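Local coordinates for protein translation initiation factor eIF-2B (Pyrococcus horikoshii, PDB 1VB5) that probably catalyses the exchange of initiation factor 2-bound GDP for GTP during archaeal translation initiation, at residues 107-112 and 133-138. Sequence-based numbering, arbitrary orientation.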
loop_
_atom_site.group_PDB
_atom_site.type_symbol
_atom_site.label_atom_id
_atom_site.label_comp_id
_atom_site.label_asym_id
_atom_site.label_seq_id
_atom_site.Cartn_x
_atom_site.Cartn_y
_atom_site.Cartn_z
ATOM N N ILE B 107 12.962 20.356 9.141
ATOM C CA ILE B 107 13.836 19.189 9.109
ATOM C C ILE B 107 15.027 19.345 10.063
ATOM O O ILE B 107 15.526 20.451 10.271
ATOM C CB ILE B 107 14.336 18.938 7.657
ATOM C CG1 ILE B 107 13.139 18.600 6.761
ATOM C CG2 ILE B 107 15.349 17.805 7.630
ATOM C CD1 ILE B 107 13.464 18.465 5.289
ATOM N N ASP B 108 15.464 18.234 10.651
ATOM C CA ASP B 108 16.591 18.245 11.579
ATOM C C ASP B 108 17.663 17.235 11.185
ATOM O O ASP B 108 17.394 16.281 10.450
ATOM C CB ASP B 108 16.120 17.916 12.997
ATOM C CG ASP B 108 15.215 18.980 13.578
ATOM O OD1 ASP B 108 14.640 18.726 14.659
ATOM O OD2 ASP B 108 15.083 20.066 12.966
ATOM N N ASP B 109 18.877 17.449 11.689
ATOM C CA ASP B 109 19.999 16.555 11.424
ATOM C C ASP B 109 19.699 15.178 11.961
ATOM O O ASP B 109 19.169 15.038 13.064
ATOM C CB ASP B 109 21.274 17.074 12.093
ATOM C CG ASP B 109 22.042 18.029 11.212
ATOM O OD1 ASP B 109 22.449 17.610 10.109
ATOM O OD2 ASP B 109 22.236 19.195 11.622
ATOM N N GLY B 110 19.861 14.378 11.053
ATOM C CA GLY B 110 19.690 13.022 11.547
ATOM C C GLY B 110 18.310 12.446 11.248
ATOM O O GLY B 110 18.029 11.287 11.559
ATOM N N ASP B 111 17.440 13.253 10.649
ATOM C CA ASP B 111 16.088 12.807 10.312
ATOM C C ASP B 111 16.065 11.705 9.257
ATOM O O ASP B 111 16.964 11.593 8.421
ATOM C CB ASP B 111 15.249 13.964 9.751
ATOM C CG ASP B 111 14.363 14.632 10.793
ATOM O OD1 ASP B 111 13.938 13.972 11.767
ATOM O OD2 ASP B 111 14.064 15.830 10.608
ATOM N N VAL B 112 15.020 10.889 9.314
ATOM C CA VAL B 112 14.783 9.857 8.321
ATOM C C VAL B 112 13.369 10.223 7.888
ATOM O O VAL B 112 12.410 10.019 8.629
ATOM C CB VAL B 112 14.806 8.442 8.908
ATOM C CG1 VAL B 112 14.341 7.442 7.845
ATOM C CG2 VAL B 112 16.230 8.092 9.360
ATOM N N LYS B 133 22.942 22.103 4.384
ATOM C CA LYS B 133 23.807 21.167 5.092
ATOM C C LYS B 133 23.183 20.270 6.155
ATOM O O LYS B 133 23.882 19.779 7.042
ATOM C CB LYS B 133 24.995 21.921 5.701
ATOM C CG LYS B 133 25.879 22.633 4.683
ATOM C CD LYS B 133 26.401 21.674 3.622
ATOM C CE LYS B 133 27.492 22.320 2.766
ATOM N NZ LYS B 133 27.050 23.571 2.100
ATOM N N LYS B 134 21.878 20.048 6.084
ATOM C CA LYS B 134 21.248 19.159 7.051
ATOM C C LYS B 134 21.447 17.728 6.561
ATOM O O LYS B 134 21.309 17.453 5.374
ATOM C CB LYS B 134 19.758 19.486 7.197
ATOM C CG LYS B 134 19.522 20.729 8.039
ATOM C CD LYS B 134 18.066 21.097 8.165
ATOM C CE LYS B 134 17.908 22.287 9.118
ATOM N NZ LYS B 134 16.507 22.789 9.176
ATOM N N ARG B 135 21.807 16.826 7.467
ATOM C CA ARG B 135 22.015 15.434 7.086
ATOM C C ARG B 135 20.772 14.619 7.390
ATOM O O ARG B 135 20.248 14.659 8.507
ATOM C CB ARG B 135 23.216 14.828 7.825
ATOM C CG ARG B 135 24.572 15.375 7.387
ATOM C CD ARG B 135 24.982 16.586 8.203
ATOM N NE ARG B 135 25.984 16.264 9.223
ATOM C CZ ARG B 135 25.814 15.389 10.212
ATOM N NH1 ARG B 135 24.670 14.725 10.333
ATOM N NH2 ARG B 135 26.788 15.181 11.089
ATOM N N PHE B 136 20.306 13.874 6.392
ATOM C CA PHE B 136 19.117 13.056 6.552
ATOM C C PHE B 136 19.017 12.023 5.438
ATOM O O PHE B 136 19.782 12.059 4.472
ATOM C CB PHE B 136 17.875 13.952 6.552
ATOM C CG PHE B 136 17.728 14.784 5.307
ATOM C CD1 PHE B 136 17.133 14.258 4.168
ATOM C CD2 PHE B 136 18.203 16.095 5.270
ATOM C CE1 PHE B 136 17.010 15.022 3.008
ATOM C CE2 PHE B 136 18.085 16.868 4.117
ATOM C CZ PHE B 136 17.488 16.332 2.983
ATOM N N LYS B 137 18.070 11.102 5.590
ATOM C CA LYS B 137 17.831 10.054 4.608
ATOM C C LYS B 137 16.342 10.077 4.302
ATOM O O LYS B 137 15.536 10.504 5.131
ATOM C CB LYS B 137 18.210 8.679 5.172
ATOM C CG LYS B 137 19.653 8.561 5.637
ATOM C CD LYS B 137 19.909 7.217 6.314
ATOM C CE LYS B 137 21.289 7.180 6.969
ATOM N NZ LYS B 137 21.533 5.899 7.703
ATOM N N VAL B 138 15.975 9.608 3.119
ATOM C CA VAL B 138 14.581 9.593 2.728
ATOM C C VAL B 138 14.077 8.194 2.380
ATOM O O VAL B 138 14.768 7.409 1.738
ATOM C CB VAL B 138 14.340 10.507 1.510
ATOM C CG1 VAL B 138 12.863 10.502 1.135
ATOM C CG2 VAL B 138 14.810 11.920 1.823
#
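K134 reaches across to I107 where a beta-alpha-beta unit begins: strands 111-115 and 136-141 run parallel as sheet neighbours, joined through helix 120-131. Extended beyond CG (chi2 178°), the K134 chain carries NZ to 2.8 Å from I107 O, tilted 24° from that carbonyl plane. NZ also bonds to A104 O, so the ammonium gathers carbonyls at the C-terminal end of helix 78-106. A methionine in its place would probably leave I107 O and A104 O without this donor, removing one tie between the helix end and 133-138. Next, R135 is held at both backbone polar atoms. Its N donates to D109 OD1 from the anti side, tilted out of the carboxylate plane (2.8 Å, N-H...O 171°), and its O accepts the N-H of G110, a residue of the type II turn D108-D111, with G110 N at 2.6 Å. The R135 guanidinium adds only a long salt bridge, with NH1 3.6 Å from D109 OD1 and no N-H aimed at the oxygen. The F136 side chain packs on I126 and A129 of helix 120-131, while ring atom CD2 meets I107 CG2 at 4.1 Å. Parallel pairing is clear at K137 with V112: K137 N donates to D111 O (3.1 Å), and K137 O receives a CA-H...O contact from V112 CA at 3.3 Å.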